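Local coordinates for protein bradavidin 2 (Bradyrhizobium japonicum, PDB 4GGT) that binds biotin as a small beta-barrel protein of the avidin family, probably secreted, at residues K17-S22 with G107-T112; I50-A55 with V67-C72; S74-V79 with W91-V96. One frame throughout, in Å; residues are numbered along the deposited sequence.

Contact 1: K17-S22 with G107-T112; sequences KNERGS and GGDIFT
Lys17 and Thr112 form an antiparallel hydrogen-bonded pair, and beyond it residues 18 to 21 leave the edge of strand 103-113 in a type I beta turn. This is where the antiparallel avidin barrel closes, its first strand, 14-17, lying against its last. Thr112 N bonds to Lys17 O at 2.9 Å, and Lys17 N returns a bond to Thr112 O. Past this pair side chains replace the backbone ladder. Glu19 folds back at chi2 (-87°), which brings its carboxylate down on the strand. Glu19 OE2 takes the N-H of Ile110 on its syn lone pair at 2.9 Å, while OE1 adds a longer, weak bond to the same N-H. From the turn Arg20 reaches across to Asp109 in a salt bridge. NH2 and, weakly, NE converge on the single oxygen OD1, which NH2 meets from above the carboxylate plane. The two planes stand 69° apart, so this is not a flat two-on-two pairing. Glu19 OE2 also lies 3.3 Å from Asp109 OD1, and the positive charge of Arg20 probably offsets that repulsion. Asn18 lies beside the Phe111 ring, with CB over one face, 3.9 Å from the ring centroid in a CH-pi contact. Asn18 and Asp109 both contact biotin in a known structure of this protein; no ligand is bound here. The other oxygen of Asp109, OD2, accepts a bond from Trp78 NE1, and Phe111 meets the same tryptophan edge-to-face. The Asn18 amide is held at both ends. Asn18 OD1 accepts Ser22 N at 2.9 Å, and Asn18 ND2 gives a weak bond to Asp109 OD2 at 3.2 Å.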
loop_
_atom_site.group_PDB
_atom_site.type_symbol
_atom_site.label_atom_id
_atom_site.label_comp_id
_atom_site.label_asym_id
_atom_site.label_seq_id
_atom_site.Cartn_x
_atom_site.Cartn_y
_atom_site.Cartn_z
ATOM N N LYS A 17 -1.971 -7.362 5.992
ATOM C CA LYS A 17 -0.505 -7.401 5.945
ATOM C C LYS A 17 -0.027 -8.167 4.736
ATOM O O LYS A 17 -0.661 -9.138 4.342
ATOM C CB LYS A 17 0.075 -8.048 7.208
ATOM C CG LYS A 17 -0.143 -7.184 8.460
ATOM C CD LYS A 17 0.315 -7.861 9.751
ATOM C CE LYS A 17 1.754 -8.286 9.695
ATOM N NZ LYS A 17 2.225 -8.751 11.049
ATOM N N ASN A 18 1.105 -7.751 4.154
ATOM C CA ASN A 18 1.656 -8.485 3.009
ATOM C C ASN A 18 2.740 -9.422 3.522
ATOM O O ASN A 18 3.002 -9.439 4.715
ATOM C CB ASN A 18 2.146 -7.539 1.888
ATOM C CG ASN A 18 3.334 -6.678 2.298
ATOM O OD1 ASN A 18 3.924 -6.900 3.340
ATOM N ND2 ASN A 18 3.668 -5.660 1.474
ATOM N N GLU A 19 3.351 -10.185 2.624
ATOM C CA GLU A 19 4.281 -11.227 3.035
ATOM C C GLU A 19 5.572 -10.656 3.626
ATOM O O GLU A 19 6.253 -11.354 4.384
ATOM C CB GLU A 19 4.531 -12.253 1.892
ATOM C CG GLU A 19 4.799 -11.640 0.498
ATOM C CD GLU A 19 3.523 -11.335 -0.321
ATOM O OE1 GLU A 19 2.953 -12.263 -0.981
ATOM O OE2 GLU A 19 3.134 -10.147 -0.346
ATOM N N ARG A 20 5.875 -9.383 3.334
ATOM C CA ARG A 20 7.051 -8.685 3.889
ATOM C C ARG A 20 6.764 -8.048 5.270
ATOM O O ARG A 20 7.664 -7.454 5.875
ATOM C CB ARG A 20 7.530 -7.570 2.929
ATOM C CG ARG A 20 7.583 -7.933 1.442
ATOM C CD ARG A 20 7.802 -6.691 0.573
ATOM N NE ARG A 20 7.038 -6.727 -0.678
ATOM C CZ ARG A 20 7.508 -7.118 -1.868
ATOM N NH1 ARG A 20 8.772 -7.524 -2.021
ATOM N NH2 ARG A 20 6.702 -7.103 -2.918
ATOM N N GLY A 21 5.509 -8.120 5.734
ATOM C CA GLY A 21 5.111 -7.560 7.024
ATOM C C GLY A 21 4.681 -6.099 7.051
ATOM O O GLY A 21 4.544 -5.499 8.128
ATOM N N SER A 22 4.503 -5.514 5.876
ATOM C CA SER A 22 3.937 -4.168 5.776
ATOM C C SER A 22 2.468 -4.216 6.165
ATOM O O SER A 22 1.823 -5.241 5.973
ATOM C CB SER A 22 4.125 -3.623 4.362
ATOM O OG SER A 22 5.511 -3.329 4.167
ATOM N N GLY A 107 6.767 -4.959 -8.965
ATOM C CA GLY A 107 6.702 -6.156 -8.137
ATOM C C GLY A 107 5.281 -6.552 -7.857
ATOM O O GLY A 107 4.364 -6.004 -8.451
ATOM N N GLY A 108 5.113 -7.569 -7.016
ATOM C CA GLY A 108 3.767 -8.021 -6.629
ATOM C C GLY A 108 3.674 -8.208 -5.123
ATOM O O GLY A 108 4.690 -8.405 -4.462
ATOM N N ASP A 109 2.464 -8.115 -4.576
ATOM C CA ASP A 109 2.240 -8.352 -3.143
ATOM C C ASP A 109 0.904 -9.027 -3.015
ATOM O O ASP A 109 -0.022 -8.725 -3.770
ATOM C CB ASP A 109 2.112 -7.036 -2.373
ATOM C CG ASP A 109 3.431 -6.494 -1.855
ATOM O OD1 ASP A 109 4.334 -7.299 -1.527
ATOM O OD2 ASP A 109 3.517 -5.246 -1.685
ATOM N N ILE A 110 0.773 -9.894 -2.020
ATOM C CA ILE A 110 -0.590 -10.310 -1.612
ATOM C C ILE A 110 -0.786 -9.856 -0.168
ATOM O O ILE A 110 -0.025 -10.255 0.732
ATOM C CB ILE A 110 -0.823 -11.850 -1.751
ATOM C CG1 ILE A 110 -0.461 -12.326 -3.161
ATOM C CG2 ILE A 110 -2.269 -12.210 -1.343
ATOM C CD1 ILE A 110 -0.556 -13.879 -3.352
ATOM N N PHE A 111 -1.788 -9.019 0.051
ATOM C CA PHE A 111 -2.162 -8.619 1.396
ATOM C C PHE A 111 -3.220 -9.608 1.854
ATOM O O PHE A 111 -4.113 -9.957 1.093
ATOM C CB PHE A 111 -2.747 -7.219 1.388
ATOM C CG PHE A 111 -1.730 -6.164 1.095
ATOM C CD1 PHE A 111 -1.361 -5.884 -0.220
ATOM C CD2 PHE A 111 -1.103 -5.482 2.143
ATOM C CE1 PHE A 111 -0.372 -4.912 -0.509
ATOM C CE2 PHE A 111 -0.120 -4.491 1.894
ATOM C CZ PHE A 111 0.232 -4.194 0.553
ATOM N N THR A 112 -3.103 -10.030 3.098
ATOM C CA THR A 112 -4.062 -10.955 3.687
ATOM C C THR A 112 -4.734 -10.240 4.829
ATOM O O THR A 112 -4.063 -9.552 5.613
ATOM C CB THR A 112 -3.316 -12.189 4.208
ATOM O OG1 THR A 112 -2.796 -12.894 3.077
ATOM C CG2 THR A 112 -4.268 -13.126 4.942
#

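Contact 2: I50-A55 with V67-C72; sequences IPYPAA and VTFAQC
Tyr52 projects from strand 51-55 into a hollow formed by residues 67 to 71. The strands 51-55 and 67-69 run antiparallel, their axes 6.0 Å apart at closest approach, with 152° between their directions, so they splay from strict antiparallel. Tyr52 CB rests on Val67 CG1 at 3.7 Å. The ring then passes over the chain at Thr68 and Phe69, with Thr68 O and Phe69 CA against one face. Phe69 CA stands 3.8 Å from the Tyr52 ring centroid, a CH-pi contact. Ile50 CD1 lies over the opposite face, so the ring is sandwiched between Ile50, two residues earlier, and the partner segment. The Phe69 ring is turned nearly at right angles to that of Tyr52, its CD2 3.4 Å from Tyr52 CD1. CG of Phe69 stands beside its backbone N (chi1 -57°), which lays the ring along the flank of Tyr52. On the other flank, Ala70 CB comes within 4.1 Å of Tyr52 CE2. The Gln71 chain bends at chi2 (64°) to close the outer end, its amide nearly coplanar with the tyrosine ring and NE2 at the edge. Gln71 NE2 lies 2.4 Å from Tyr52 OH, too short to be reliable, so the amide's exact placement is doubtful. At the inner end the small Ala54 sets its CB against Val67 CG2 at 3.8 Å. Between the backbones a water donates to Pro53 O and accepts from Thr68 N at 2.8 Å. It joins the strands where they are too far apart to bond directly. Phe69 centres an inverse gamma turn, from which the chain enters a 3-10 segment ending at Cys72, disulfide-bonded to Cys47. The arrangement is a splayed beta hairpin at one end of the avidin barrel, next to the biotin-site residues Asn40 and Ser74.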
loop_
_atom_site.group_PDB
_atom_site.type_symbol
_atom_site.label_atom_id
_atom_site.label_comp_id
_atom_site.label_asym_id
_atom_site.label_seq_id
_atom_site.Cartn_x
_atom_site.Cartn_y
_atom_site.Cartn_z
ATOM N N ILE A 50 7.130 4.249 10.003
ATOM C CA ILE A 50 6.342 5.446 10.136
ATOM C C ILE A 50 5.061 5.285 9.312
ATOM O O ILE A 50 5.113 4.786 8.172
ATOM C CB ILE A 50 7.130 6.784 9.917
ATOM C CG1 ILE A 50 6.875 7.403 8.595
ATOM C CG2 ILE A 50 8.591 6.758 10.400
ATOM C CD1 ILE A 50 5.965 8.522 8.783
ATOM N N PRO A 51 3.919 5.625 9.926
ATOM C CA PRO A 51 2.626 5.492 9.234
ATOM C C PRO A 51 2.409 6.621 8.232
ATOM O O PRO A 51 2.664 7.787 8.547
ATOM C CB PRO A 51 1.616 5.540 10.380
ATOM C CG PRO A 51 2.248 6.491 11.377
ATOM C CD PRO A 51 3.748 6.119 11.311
ATOM N N TYR A 52 2.016 6.252 7.012
ATOM C CA TYR A 52 1.686 7.218 5.965
ATOM C C TYR A 52 0.279 7.017 5.475
ATOM O O TYR A 52 -0.237 5.892 5.511
ATOM C CB TYR A 52 2.628 7.076 4.796
ATOM C CG TYR A 52 4.034 7.524 5.098
ATOM C CD1 TYR A 52 5.052 6.587 5.275
ATOM C CD2 TYR A 52 4.337 8.884 5.227
ATOM C CE1 TYR A 52 6.325 6.976 5.533
ATOM C CE2 TYR A 52 5.629 9.299 5.511
ATOM C CZ TYR A 52 6.615 8.334 5.654
ATOM O OH TYR A 52 7.900 8.725 5.942
ATOM N N PRO A 53 -0.358 8.096 4.989
ATOM C CA PRO A 53 -1.689 7.914 4.411
ATOM C C PRO A 53 -1.673 6.993 3.201
ATOM O O PRO A 53 -0.709 6.995 2.419
ATOM C CB PRO A 53 -2.064 9.328 3.939
ATOM C CG PRO A 53 -1.258 10.226 4.744
ATOM C CD PRO A 53 0.060 9.511 4.966
ATOM N N ALA A 54 -2.731 6.203 3.055
ATOM C CA ALA A 54 -2.967 5.442 1.835
ATOM C C ALA A 54 -4.259 6.001 1.218
ATOM O O ALA A 54 -5.280 6.137 1.909
ATOM C CB ALA A 54 -3.101 3.953 2.110
ATOM N N ALA A 55 -4.150 6.388 -0.040
ATOM C CA ALA A 55 -5.278 6.947 -0.797
ATOM C C ALA A 55 -5.470 6.182 -2.091
ATOM O O ALA A 55 -4.509 5.797 -2.775
ATOM C CB ALA A 55 -5.024 8.392 -1.118
ATOM N N VAL A 67 0.829 5.189 -1.648
ATOM C CA VAL A 67 1.403 5.670 -0.420
ATOM C C VAL A 67 2.674 6.474 -0.750
ATOM O O VAL A 67 3.510 6.013 -1.515
ATOM C CB VAL A 67 1.782 4.512 0.514
ATOM C CG1 VAL A 67 2.491 5.034 1.769
ATOM C CG2 VAL A 67 0.496 3.712 0.888
ATOM N N THR A 68 2.805 7.661 -0.168
ATOM C CA THR A 68 4.019 8.482 -0.379
ATOM C C THR A 68 4.844 8.482 0.908
ATOM O O THR A 68 4.360 8.866 1.989
ATOM C CB THR A 68 3.625 9.902 -0.851
ATOM O OG1 THR A 68 3.019 9.768 -2.128
ATOM C CG2 THR A 68 4.884 10.795 -0.979
ATOM N N PHE A 69 6.057 7.939 0.816
ATOM C CA PHE A 69 6.938 7.853 1.983
ATOM C C PHE A 69 7.731 9.162 1.968
ATOM O O PHE A 69 8.770 9.276 1.298
ATOM C CB PHE A 69 7.864 6.633 1.905
ATOM C CG PHE A 69 7.116 5.327 1.758
ATOM C CD1 PHE A 69 6.872 4.807 0.494
ATOM C CD2 PHE A 69 6.607 4.686 2.883
ATOM C CE1 PHE A 69 6.148 3.597 0.350
ATOM C CE2 PHE A 69 5.877 3.487 2.771
ATOM C CZ PHE A 69 5.657 2.949 1.519
ATOM N N ALA A 70 7.185 10.160 2.645
ATOM C CA ALA A 70 7.548 11.555 2.351
ATOM C C ALA A 70 9.013 11.844 2.604
ATOM O O ALA A 70 9.666 12.521 1.775
ATOM C CB ALA A 70 6.665 12.511 3.127
ATOM N N GLN A 71 9.538 11.317 3.705
ATOM C CA GLN A 71 10.919 11.641 4.104
ATOM C C GLN A 71 11.963 10.940 3.224
ATOM O O GLN A 71 13.145 11.286 3.252
ATOM C CB GLN A 71 11.134 11.338 5.600
ATOM C CG GLN A 71 10.414 12.311 6.561
ATOM C CD GLN A 71 8.894 12.268 6.465
ATOM O OE1 GLN A 71 8.236 13.313 6.333
ATOM N NE2 GLN A 71 8.325 11.065 6.506
ATOM N N CYS A 72 11.506 9.982 2.416
ATOM C CA CYS A 72 12.338 9.156 1.549
ATOM C C CYS A 72 12.198 9.464 0.050
ATOM O O CYS A 72 12.772 8.760 -0.778
ATOM C CB CYS A 72 12.012 7.675 1.809
ATOM S SG CYS A 72 12.398 7.227 3.549
HETATM O O HOH W 1 0.696 8.839 1.282
#

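Contact 3: S74-V79 with W91-V96; sequences SFTRWV and WTLFYV
Trp78 and Trp91 are opposite each other as a non-hydrogen-bonded pair on one face of an antiparallel beta hairpin of the avidin barrel. Their five-membered rings meet obliquely, planes at 57°. Trp91 CB sits over the face of the Trp78 five-membered ring, 3.9 Å from its centroid. Trp91 CG lies between its backbone N and carbonyl carbon (chi1 52°), which turns the indole away from strand 74-79. Thr76 CG2 packs beside Trp91 CB over the same face of Trp78. Trp78 NE1 bonds to the biotin-site residue Asp109. A leucine in place of Trp78 would probably leave that carboxylate without its indole donor and Trp91 CB without the flat face it rests on.

Thr76 OG1 touches Leu93 CD1 at 3.2 Å. Ser74, a biotin-site residue, sets its CB against Tyr95 CB. On the other face Phe75 and Phe94 run side by side, with Phe94 CB over the Phe75 ring. Phe75-Phe94 and Arg77-Thr92 are the hydrogen-bonded pairs, alternating with Thr76-Leu93 and Trp78-Trp91; Phe94 N meets Phe75 O at 2.9 Å, nearly straight at 170°. One water lies 2.8 Å from Arg77 NH2 and 2.7 Å from Thr92 OG1.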
loop_
_atom_site.group_PDB
_atom_site.type_symbol
_atom_site.label_atom_id
_atom_site.label_comp_id
_atom_site.label_asym_id
_atom_site.label_seq_id
_atom_site.Cartn_x
_atom_site.Cartn_y
_atom_site.Cartn_z
ATOM N N SER A 74 9.865 8.942 -2.137
ATOM C CA SER A 74 9.399 7.798 -2.870
ATOM C C SER A 74 7.910 7.655 -2.689
ATOM O O SER A 74 7.342 8.117 -1.688
ATOM C CB SER A 74 10.154 6.523 -2.472
ATOM O OG SER A 74 10.140 6.303 -1.098
ATOM N N PHE A 75 7.305 7.022 -3.672
ATOM C CA PHE A 75 5.933 6.564 -3.515
ATOM C C PHE A 75 5.726 5.263 -4.235
ATOM O O PHE A 75 6.438 4.927 -5.195
ATOM C CB PHE A 75 4.917 7.638 -3.941
ATOM C CG PHE A 75 4.989 7.994 -5.386
ATOM C CD1 PHE A 75 4.334 7.207 -6.327
ATOM C CD2 PHE A 75 5.707 9.124 -5.811
ATOM C CE1 PHE A 75 4.403 7.511 -7.688
ATOM C CE2 PHE A 75 5.750 9.462 -7.179
ATOM C CZ PHE A 75 5.094 8.659 -8.108
ATOM N N THR A 76 4.747 4.511 -3.758
ATOM C CA THR A 76 4.363 3.243 -4.397
ATOM C C THR A 76 2.876 3.261 -4.711
ATOM O O THR A 76 2.098 3.755 -3.908
ATOM C CB THR A 76 4.695 2.110 -3.463
ATOM O OG1 THR A 76 6.089 2.201 -3.169
ATOM C CG2 THR A 76 4.378 0.723 -4.080
ATOM N N ARG A 77 2.511 2.703 -5.862
ATOM C CA ARG A 77 1.112 2.549 -6.212
ATOM C C ARG A 77 0.868 1.067 -6.333
ATOM O O ARG A 77 1.581 0.392 -7.119
ATOM C CB ARG A 77 0.813 3.217 -7.544
ATOM C CG ARG A 77 -0.697 3.177 -7.900
ATOM C CD ARG A 77 -1.087 1.891 -8.660
ATOM N NE ARG A 77 -0.761 1.878 -10.095
ATOM C CZ ARG A 77 0.147 1.107 -10.687
ATOM N NH1 ARG A 77 0.974 0.284 -10.011
ATOM N NH2 ARG A 77 0.276 1.201 -11.992
ATOM N N TRP A 78 -0.181 0.601 -5.648
ATOM C CA TRP A 78 -0.605 -0.808 -5.770
ATOM C C TRP A 78 -1.923 -0.824 -6.548
ATOM O O TRP A 78 -2.786 0.041 -6.349
ATOM C CB TRP A 78 -0.880 -1.388 -4.389
ATOM C CG TRP A 78 0.309 -1.726 -3.537
ATOM C CD1 TRP A 78 0.848 -2.961 -3.343
ATOM C CD2 TRP A 78 1.033 -0.823 -2.692
ATOM N NE1 TRP A 78 1.908 -2.899 -2.456
ATOM C CE2 TRP A 78 2.047 -1.590 -2.036
ATOM C CE3 TRP A 78 0.941 0.553 -2.432
ATOM C CZ2 TRP A 78 2.956 -1.013 -1.134
ATOM C CZ3 TRP A 78 1.839 1.143 -1.546
ATOM C CH2 TRP A 78 2.852 0.344 -0.897
ATOM N N VAL A 79 -2.082 -1.814 -7.431
ATOM C CA VAL A 79 -3.326 -2.011 -8.122
ATOM C C VAL A 79 -3.637 -3.524 -8.014
ATOM O O VAL A 79 -2.725 -4.352 -8.088
ATOM C CB VAL A 79 -3.291 -1.476 -9.588
ATOM C CG1 VAL A 79 -2.020 -1.952 -10.334
ATOM C CG2 VAL A 79 -4.585 -1.823 -10.312
ATOM N N TRP A 91 2.668 -3.820 -7.892
ATOM C CA TRP A 91 3.011 -2.445 -7.522
ATOM C C TRP A 91 4.132 -1.865 -8.351
ATOM O O TRP A 91 4.882 -2.604 -8.973
ATOM C CB TRP A 91 3.319 -2.334 -6.033
ATOM C CG TRP A 91 4.334 -3.323 -5.579
ATOM C CD1 TRP A 91 4.090 -4.501 -4.946
ATOM C CD2 TRP A 91 5.768 -3.230 -5.740
ATOM N NE1 TRP A 91 5.279 -5.130 -4.668
ATOM C CE2 TRP A 91 6.319 -4.387 -5.159
ATOM C CE3 TRP A 91 6.635 -2.264 -6.291
ATOM C CZ2 TRP A 91 7.707 -4.623 -5.111
ATOM C CZ3 TRP A 91 8.011 -2.504 -6.276
ATOM C CH2 TRP A 91 8.540 -3.672 -5.678
ATOM N N THR A 92 4.225 -0.537 -8.347
ATOM C CA THR A 92 5.283 0.184 -9.047
ATOM C C THR A 92 5.748 1.215 -8.013
ATOM O O THR A 92 4.917 1.915 -7.439
ATOM C CB THR A 92 4.731 0.883 -10.297
ATOM O OG1 THR A 92 4.236 -0.100 -11.222
ATOM C CG2 THR A 92 5.811 1.754 -10.998
ATOM N N LEU A 93 7.059 1.219 -7.742
ATOM C CA LEU A 93 7.716 2.119 -6.783
ATOM C C LEU A 93 8.513 3.121 -7.616
ATOM O O LEU A 93 9.224 2.740 -8.550
ATOM C CB LEU A 93 8.688 1.324 -5.902
ATOM C CG LEU A 93 9.774 2.132 -5.179
ATOM C CD1 LEU A 93 9.123 2.944 -4.056
ATOM C CD2 LEU A 93 10.913 1.228 -4.656
ATOM N N PHE A 94 8.376 4.398 -7.291
ATOM C CA PHE A 94 9.247 5.429 -7.863
ATOM C C PHE A 94 10.041 6.068 -6.754
ATOM O O PHE A 94 9.496 6.408 -5.722
ATOM C CB PHE A 94 8.431 6.470 -8.616
ATOM C CG PHE A 94 8.367 6.209 -10.101
ATOM C CD1 PHE A 94 7.388 5.376 -10.634
ATOM C CD2 PHE A 94 9.346 6.717 -10.945
ATOM C CE1 PHE A 94 7.346 5.105 -12.001
ATOM C CE2 PHE A 94 9.316 6.460 -12.320
ATOM C CZ PHE A 94 8.297 5.660 -12.846
ATOM N N TYR A 95 11.353 6.170 -6.940
ATOM C CA TYR A 95 12.215 6.709 -5.897
ATOM C C TYR A 95 13.409 7.367 -6.544
ATOM O O TYR A 95 13.517 7.383 -7.764
ATOM C CB TYR A 95 12.654 5.615 -4.906
ATOM C CG TYR A 95 13.535 4.514 -5.477
ATOM C CD1 TYR A 95 13.081 3.681 -6.493
ATOM C CD2 TYR A 95 14.816 4.282 -4.953
ATOM C CE1 TYR A 95 13.875 2.661 -6.999
ATOM C CE2 TYR A 95 15.619 3.261 -5.453
ATOM C CZ TYR A 95 15.138 2.461 -6.478
ATOM O OH TYR A 95 15.912 1.445 -6.994
ATOM N N VAL A 96 14.250 7.944 -5.699
ATOM C CA VAL A 96 15.509 8.549 -6.104
ATOM C C VAL A 96 16.618 7.701 -5.493
ATOM O O VAL A 96 16.643 7.518 -4.275
ATOM C CB VAL A 96 15.614 10.006 -5.600
ATOM C CG1 VAL A 96 16.813 10.689 -6.218
ATOM C CG2 VAL A 96 14.343 10.791 -5.930
HETATM O O HOH W 2 2.652 0.502 -13.340
#

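How the contacts relate
All three contacts belong to one closed antiparallel sheet, and each has a buried core and an exposed rim. Asn18, Asp109 and Phe111 are buried in contact 1, Tyr52, Ala54, Val67 and Phe69 in contact 2, Ser74, Thr76 and Trp78 in contact 3. Glu19, Arg20 and Ile110, then Pro53, Thr68, Ala70 and Gln71, then Phe75 and Phe94 lie at the surface. Contacts 2 and 3 tie hairpin strands; contact 1 joins parts far apart in sequence. Contact 1 relies on charge and polar bonds, contact 2 on packing and a water, contact 3 on a backbone ladder with aromatic rings. Contact 3 touches both others; contacts 1 and 2 do not touch.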